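Local coordinates for molybdate-binding protein MolA (Haemophilus influenzae, PDB 3PSH) that binds molybdate or tungstate in the periplasm and serves the MolBC transporter as the solute-binding protein for molybdate import, at residues K124-Y136 / G197-A209. Numbering follows the deposited sequence.
Sequences KLNPTLTDEDKAY and GSGKYTGLMMEHA
Y136 extends from the first turn of helix 132-151 and gives its hydroxyl proton to the carbonyl of G199, OH to O 2.6 Å, with that oxygen at the ring edge. Water 6 donates to the same OH and accepts from K200 NZ, so the phenol is gripped on both its donor and acceptor functions. K200 bends at chi2 (-72°) and then extends past P127, its NZ meeting L125 O at 2.8 Å. Along helix 201-208, L204 CD1 lies 3.6 Å from Y136 CD2, the two side chains crossing nearly at right angles, while CD2 packs on D133 CB and E132 runs past in the opposite direction. D133 swings CG to the far side from its own N (chi1 -167°), which brings OD1 to H208 NE2 at 2.8 Å; OD1 lies in the imidazole plane, but NE2 stands 38° above the carboxylate. G199 N donates a weak bond to E132 OE1 (3.3 Å), and water 3 donates to both E132 OE2 and E207 OE2, which probably eases their mutual repulsion. Direct bonds, bridging waters and L204 thus join the two lobes beside the molybdate cleft, fixing K200 near the molybdate-binding residues Y196 and G279.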
ATOM      1  N   LYS A 124       6.545  14.531   2.443  1.00 17.83           N
ATOM      2  CA  LYS A 124       7.866  13.958   2.203  1.00 15.95           C
ATOM      3  C   LYS A 124       7.676  12.504   1.622  1.00 16.78           C
ATOM      4  O   LYS A 124       6.875  11.764   2.127  1.00 17.82           O
ATOM      5  CB  LYS A 124       8.621  13.921   3.517  1.00 18.41           C
ATOM      6  CG  LYS A 124       9.118  15.329   3.919  1.00 22.62           C
ATOM      7  CD  LYS A 124      10.353  15.274   4.758  1.00 27.70           C
ATOM      8  CE  LYS A 124      10.886  16.695   5.080  1.00 30.00           C
ATOM      9  NZ  LYS A 124      11.696  16.725   6.396  1.00 23.80           N
ATOM     10  N   LEU A 125       8.422  12.110   0.592  1.00 16.49           N
ATOM     11  CA  LEU A 125       8.289  10.710   0.070  1.00 15.04           C
ATOM     12  C   LEU A 125       8.606   9.742   1.248  1.00 16.94           C
ATOM     13  O   LEU A 125       7.943   8.713   1.466  1.00 19.14           O
ATOM     14  CB  LEU A 125       9.242  10.519  -1.083  1.00 16.79           C
ATOM     15  CG  LEU A 125       9.514   9.087  -1.562  1.00 21.42           C
ATOM     16  CD1 LEU A 125       8.231   8.278  -2.097  1.00 24.92           C
ATOM     17  CD2 LEU A 125      10.688   9.345  -2.610  1.00 25.12           C
ATOM     18  N   ASN A 126       9.686  10.091   2.001  1.00 18.10           N
ATOM     19  CA  ASN A 126      10.223   9.196   3.082  1.00 16.77           C
ATOM     20  C   ASN A 126      10.285   9.945   4.358  1.00 16.48           C
ATOM     21  O   ASN A 126      11.245  10.730   4.615  1.00 18.14           O
ATOM     22  CB  ASN A 126      11.686   8.750   2.718  1.00 16.96           C
ATOM     23  CG  ASN A 126      11.772   7.990   1.388  1.00 16.48           C
ATOM     24  OD1 ASN A 126      12.530   8.373   0.451  1.00 21.18           O
ATOM     25  ND2 ASN A 126      10.945   6.981   1.239  1.00 14.68           N
ATOM     26  N   PRO A 127       9.230   9.822   5.172  1.00 17.09           N
ATOM     27  CA  PRO A 127       9.081  10.640   6.431  1.00 18.27           C
ATOM     28  C   PRO A 127       9.893  10.060   7.575  1.00 18.30           C
ATOM     29  O   PRO A 127      10.349   8.895   7.484  1.00 18.14           O
ATOM     30  CB  PRO A 127       7.626  10.553   6.770  1.00 18.69           C
ATOM     31  CG  PRO A 127       7.183   9.193   6.142  1.00 16.60           C
ATOM     32  CD  PRO A 127       8.056   8.949   4.903  1.00 16.88           C
ATOM     33  N   THR A 128      10.130  10.886   8.575  1.00 18.68           N
ATOM     34  CA  THR A 128      10.634  10.506   9.913  1.00 19.90           C
ATOM     35  C   THR A 128       9.410  10.697  10.858  1.00 20.27           C
ATOM     36  O   THR A 128       8.845  11.807  11.009  1.00 19.37           O
ATOM     37  CB  THR A 128      11.777  11.486  10.349  1.00 21.37           C
ATOM     38  OG1 THR A 128      12.827  11.391   9.404  1.00 23.67           O
ATOM     39  CG2 THR A 128      12.249  11.190  11.743  1.00 20.37           C
ATOM     40  N   LEU A 129       9.032   9.605  11.512  1.00 17.76           N
ATOM     41  CA  LEU A 129       7.812   9.534  12.271  1.00 17.04           C
ATOM     42  C   LEU A 129       8.109   9.024  13.668  1.00 18.40           C
ATOM     43  O   LEU A 129       8.775   8.001  13.846  1.00 17.51           O
ATOM     44  CB  LEU A 129       6.808   8.594  11.624  1.00 17.57           C
ATOM     45  CG  LEU A 129       6.432   8.948  10.205  1.00 17.25           C
ATOM     46  CD1 LEU A 129       5.711   7.700   9.646  1.00 17.81           C
ATOM     47  CD2 LEU A 129       5.544  10.199  10.106  1.00 20.41           C
ATOM     48  N   THR A 130       7.633   9.760  14.657  1.00 18.59           N
ATOM     49  CA  THR A 130       7.914   9.382  16.015  1.00 19.06           C
ATOM     50  C   THR A 130       6.974   8.256  16.512  1.00 16.82           C
ATOM     51  O   THR A 130       7.299   7.585  17.514  1.00 18.35           O
ATOM     52  CB  THR A 130       7.848  10.578  17.014  1.00 18.75           C
ATOM     53  OG1 THR A 130       6.536  11.095  17.008  1.00 22.92           O
ATOM     54  CG2 THR A 130       8.883  11.667  16.678  1.00 21.30           C
ATOM     55  N   ASP A 131       5.827   7.993  15.780  1.00 15.91           N
ATOM     56  CA  ASP A 131       4.935   6.937  16.124  1.00 12.48           C
ATOM     57  C   ASP A 131       4.293   6.449  14.842  1.00 11.21           C
ATOM     58  O   ASP A 131       3.056   6.707  14.607  1.00 13.89           O
ATOM     59  CB  ASP A 131       3.822   7.465  16.999  1.00 10.92           C
ATOM     60  CG  ASP A 131       2.903   6.324  17.660  1.00 15.04           C
ATOM     61  OD1 ASP A 131       2.952   5.143  17.183  1.00 15.94           O
ATOM     62  OD2 ASP A 131       2.214   6.526  18.654  1.00 16.34           O
ATOM     63  N   GLU A 132       5.093   5.721  14.062  1.00 14.26           N
ATOM     64  CA  GLU A 132       4.643   5.259  12.719  1.00 14.20           C
ATOM     65  C   GLU A 132       3.427   4.314  12.769  1.00 13.30           C
ATOM     66  O   GLU A 132       2.504   4.397  11.935  1.00 14.12           O
ATOM     67  CB  GLU A 132       5.856   4.727  11.958  1.00 12.47           C
ATOM     68  CG  GLU A 132       6.408   3.366  12.585  1.00 15.56           C
ATOM     69  CD  GLU A 132       7.371   2.602  11.690  1.00 18.89           C
ATOM     70  OE1 GLU A 132       7.865   3.145  10.691  1.00 23.66           O
ATOM     71  OE2 GLU A 132       7.548   1.367  12.052  1.00 18.35           O
ATOM     72  N   ASP A 133       3.348   3.510  13.847  1.00 13.12           N
ATOM     73  CA  ASP A 133       2.189   2.686  13.987  1.00 12.40           C
ATOM     74  C   ASP A 133       0.846   3.495  14.079  1.00 11.53           C
ATOM     75  O   ASP A 133      -0.131   3.217  13.334  1.00 12.73           O
ATOM     76  CB  ASP A 133       2.408   1.663  15.163  1.00 13.35           C
ATOM     77  CG  ASP A 133       1.344   0.529  15.186  1.00 18.09           C
ATOM     78  OD1 ASP A 133       0.983  -0.081  14.090  1.00 14.62           O
ATOM     79  OD2 ASP A 133       0.864   0.168  16.262  1.00 17.09           O
ATOM     80  N   LYS A 134       0.877   4.530  14.916  1.00 13.95           N
ATOM     81  CA  LYS A 134      -0.283   5.369  15.102  1.00 13.91           C
ATOM     82  C   LYS A 134      -0.560   6.191  13.765  1.00 13.65           C
ATOM     83  O   LYS A 134      -1.691   6.308  13.325  1.00 15.04           O
ATOM     84  CB  LYS A 134      -0.060   6.363  16.300  1.00 15.81           C
ATOM     85  CG  LYS A 134      -1.345   7.247  16.509  1.00 17.01           C
ATOM     86  CD  LYS A 134      -1.076   8.063  17.866  1.00 24.25           C
ATOM     87  CE  LYS A 134      -2.014   9.208  18.118  1.00 29.67           C
ATOM     88  NZ  LYS A 134      -3.360   8.672  18.010  1.00 27.99           N
ATOM     89  N   ALA A 135       0.478   6.699  13.199  1.00 13.39           N
ATOM     90  CA  ALA A 135       0.376   7.572  12.060  1.00 14.90           C
ATOM     91  C   ALA A 135      -0.241   6.779  10.934  1.00 15.25           C
ATOM     92  O   ALA A 135      -1.094   7.315  10.211  1.00 13.56           O
ATOM     93  CB  ALA A 135       1.783   8.089  11.666  1.00 14.08           C
ATOM     94  N   TYR A 136       0.267   5.571  10.683  1.00 14.37           N
ATOM     95  CA  TYR A 136      -0.347   4.746   9.608  1.00 11.95           C
ATOM     96  C   TYR A 136      -1.728   4.164   9.920  1.00 12.12           C
ATOM     97  O   TYR A 136      -2.650   4.016   9.045  1.00 13.50           O
ATOM     98  CB  TYR A 136       0.628   3.640   9.060  1.00 12.26           C
ATOM     99  CG  TYR A 136       1.801   4.279   8.258  1.00 11.78           C
ATOM    100  CD1 TYR A 136       1.491   4.982   7.050  1.00 12.17           C
ATOM    101  CD2 TYR A 136       3.173   4.141   8.630  1.00 12.58           C
ATOM    102  CE1 TYR A 136       2.554   5.540   6.277  1.00 14.50           C
ATOM    103  CE2 TYR A 136       4.207   4.697   7.835  1.00 13.60           C
ATOM    104  CZ  TYR A 136       3.854   5.372   6.660  1.00 17.30           C
ATOM    105  OH  TYR A 136       4.818   5.967   5.914  1.00 16.50           O
ATOM    106  N   GLY A 197      13.131   0.903   4.314  1.00 15.84           N
ATOM    107  CA  GLY A 197      13.658   1.015   5.593  1.00 15.39           C
ATOM    108  C   GLY A 197      12.626   1.639   6.569  1.00 16.43           C
ATOM    109  O   GLY A 197      11.420   1.393   6.463  1.00 14.63           O
ATOM    110  N   SER A 198      13.050   2.540   7.471  1.00 16.70           N
ATOM    111  CA  SER A 198      12.163   3.162   8.451  1.00 16.07           C
ATOM    112  C   SER A 198      11.087   4.098   7.795  1.00 14.93           C
ATOM    113  O   SER A 198      11.267   4.532   6.618  1.00 14.53           O
ATOM    114  CB  SER A 198      12.935   3.973   9.553  1.00 15.97           C
ATOM    115  OG  SER A 198      13.612   5.058   8.846  1.00 20.45           O
ATOM    116  N   GLY A 199      10.037   4.375   8.567  1.00 16.21           N
ATOM    117  CA  GLY A 199       8.934   5.298   8.195  1.00 16.35           C
ATOM    118  C   GLY A 199       7.993   4.709   7.187  1.00 16.72           C
ATOM    119  O   GLY A 199       7.285   5.460   6.437  1.00 16.54           O
ATOM    120  N   LYS A 200       7.986   3.342   7.075  1.00 14.38           N
ATOM    121  CA  LYS A 200       7.126   2.777   6.037  1.00 12.99           C
ATOM    122  C   LYS A 200       6.223   1.686   6.630  1.00 13.73           C
ATOM    123  O   LYS A 200       6.670   0.944   7.534  1.00 14.03           O
ATOM    124  CB  LYS A 200       8.047   2.148   4.969  1.00 13.32           C
ATOM    125  CG  LYS A 200       8.868   3.158   4.174  1.00 15.87           C
ATOM    126  CD  LYS A 200       7.955   3.961   3.177  1.00 14.44           C
ATOM    127  CE  LYS A 200       8.520   5.330   2.936  1.00 16.44           C
ATOM    128  NZ  LYS A 200       7.495   6.041   1.998  1.00 19.11           N
ATOM    129  N   TYR A 201       5.094   1.418   5.989  1.00 14.15           N
ATOM    130  CA  TYR A 201       4.155   0.310   6.433  1.00 12.50           C
ATOM    131  C   TYR A 201       4.825  -1.142   6.431  1.00 12.13           C
ATOM    132  O   TYR A 201       4.522  -2.010   7.275  1.00 13.21           O
ATOM    133  CB  TYR A 201       2.839   0.287   5.616  1.00 13.99           C
ATOM    134  CG  TYR A 201       1.988  -0.896   6.013  1.00 10.63           C
ATOM    135  CD1 TYR A 201       1.473  -0.990   7.318  1.00 14.83           C
ATOM    136  CD2 TYR A 201       1.839  -1.971   5.094  1.00 12.43           C
ATOM    137  CE1 TYR A 201       0.802  -2.154   7.714  1.00  9.58           C
ATOM    138  CE2 TYR A 201       1.189  -3.111   5.420  1.00 10.60           C
ATOM    139  CZ  TYR A 201       0.631  -3.199   6.722  1.00  9.23           C
ATOM    140  OH  TYR A 201       0.007  -4.328   7.169  1.00 15.08           O
ATOM    141  N   THR A 202       5.747  -1.324   5.476  1.00 12.04           N
ATOM    142  CA  THR A 202       6.513  -2.601   5.360  1.00 10.59           C
ATOM    143  C   THR A 202       6.921  -3.118   6.770  1.00 12.20           C
ATOM    144  O   THR A 202       6.566  -4.265   7.159  1.00 15.09           O
ATOM    145  CB  THR A 202       7.740  -2.402   4.472  1.00 12.73           C
ATOM    146  OG1 THR A 202       7.367  -1.760   3.204  1.00 14.91           O
ATOM    147  CG2 THR A 202       8.408  -3.767   4.201  1.00 14.41           C
ATOM    148  N   GLY A 203       7.630  -2.280   7.545  1.00 13.76           N
ATOM    149  CA  GLY A 203       8.201  -2.789   8.851  1.00 13.70           C
ATOM    150  C   GLY A 203       7.050  -3.022   9.850  1.00 13.25           C
ATOM    151  O   GLY A 203       7.187  -3.803  10.790  1.00 10.51           O
ATOM    152  N   LEU A 204       5.918  -2.274   9.723  1.00 11.68           N
ATOM    153  CA  LEU A 204       4.746  -2.418  10.598  1.00 13.62           C
ATOM    154  C   LEU A 204       4.082  -3.738  10.327  1.00 12.08           C
ATOM    155  O   LEU A 204       3.663  -4.465  11.240  1.00 12.16           O
ATOM    156  CB  LEU A 204       3.718  -1.279  10.443  1.00 12.12           C
ATOM    157  CG  LEU A 204       4.259   0.021  11.164  1.00 13.24           C
ATOM    158  CD1 LEU A 204       3.520   1.177  10.638  1.00 13.94           C
ATOM    159  CD2 LEU A 204       3.960  -0.120  12.636  1.00 13.92           C
ATOM    160  N   MET A 205       3.982  -4.090   9.044  1.00 11.30           N
ATOM    161  CA  MET A 205       3.353  -5.415   8.730  1.00 11.75           C
ATOM    162  C   MET A 205       4.181  -6.538   9.339  1.00 11.96           C
ATOM    163  O   MET A 205       3.609  -7.421   9.962  1.00 14.39           O
ATOM    164  CB  MET A 205       3.235  -5.667   7.227  1.00 14.31           C
ATOM    165  CG  MET A 205       2.570  -7.029   6.875  1.00 17.97           C
ATOM    166  SD  MET A 205       2.527  -7.118   4.993  1.00 19.14           S
ATOM    167  CE  MET A 205       4.221  -7.486   4.613  1.00 30.89           C
ATOM    168  N   MET A 206       5.496  -6.370   9.249  1.00 11.14           N
ATOM    169  CA  MET A 206       6.413  -7.367   9.834  1.00 10.87           C
ATOM    170  C   MET A 206       6.231  -7.356  11.367  1.00 12.63           C
ATOM    171  O   MET A 206       5.967  -8.434  11.983  1.00 13.44           O
ATOM    172  CB  MET A 206       7.820  -7.007   9.459  1.00 11.69           C
ATOM    173  CG  MET A 206       8.001  -7.229   7.942  1.00 14.93           C
ATOM    174  SD  MET A 206       9.693  -6.882   7.539  1.00 18.60           S
ATOM    175  CE  MET A 206       9.823  -7.155   5.717  1.00 16.85           C
ATOM    176  N   GLU A 207       6.138  -6.196  11.995  1.00 13.22           N
ATOM    177  CA  GLU A 207       6.025  -6.202  13.496  1.00 13.31           C
ATOM    178  C   GLU A 207       4.765  -6.873  13.985  1.00 11.83           C
ATOM    179  O   GLU A 207       4.753  -7.651  14.987  1.00 13.09           O
ATOM    180  CB  GLU A 207       6.028  -4.756  14.003  1.00 11.82           C
ATOM    181  CG  GLU A 207       7.410  -4.172  13.959  1.00 11.68           C
ATOM    182  CD  GLU A 207       7.399  -2.632  14.282  1.00 11.24           C
ATOM    183  OE1 GLU A 207       6.297  -2.149  14.679  1.00 16.04           O
ATOM    184  OE2 GLU A 207       8.466  -2.035  14.210  1.00 15.78           O
ATOM    185  N   HIS A 208       3.647  -6.613  13.313  1.00 11.34           N
ATOM    186  CA  HIS A 208       2.355  -7.145  13.744  1.00 13.48           C
ATOM    187  C   HIS A 208       2.262  -8.675  13.569  1.00 13.02           C
ATOM    188  O   HIS A 208       1.455  -9.319  14.185  1.00 14.33           O
ATOM    189  CB  HIS A 208       1.231  -6.459  12.994  1.00 13.80           C
ATOM    190  CG  HIS A 208       0.968  -5.068  13.497  1.00 16.06           C
ATOM    191  ND1 HIS A 208       0.121  -4.785  14.564  1.00 18.78           N
ATOM    192  CD2 HIS A 208       1.424  -3.869  13.036  1.00 14.82           C
ATOM    193  CE1 HIS A 208       0.094  -3.461  14.759  1.00 18.72           C
ATOM    194  NE2 HIS A 208       0.896  -2.892  13.868  1.00 14.32           N
ATOM    195  N   ALA A 209       3.104  -9.211  12.691  1.00 11.55           N
ATOM    196  CA  ALA A 209       3.095 -10.660  12.500  1.00 11.28           C
ATOM    197  C   ALA A 209       4.322 -11.313  13.161  1.00 14.00           C
ATOM    198  O   ALA A 209       4.783 -12.381  12.772  1.00 14.79           O
ATOM    199  CB  ALA A 209       3.025 -10.987  10.961  1.00 14.42           C
TER
HETATM  200  O   HOH W   1      10.751   7.105   5.307  1.00 18.60           O
HETATM  201  O   HOH W   2      12.199   7.413   8.911  1.00 22.10           O
HETATM  202  O   HOH W   3       7.964   0.572  14.506  1.00 15.87           O
HETATM  203  O   HOH W   4       8.923   1.429   8.989  1.00 19.11           O
HETATM  204  O   HOH W   5      10.015   4.474  11.677  1.00 26.85           O
HETATM  205  O   HOH W   6       4.773   5.860   3.313  1.00 16.90           O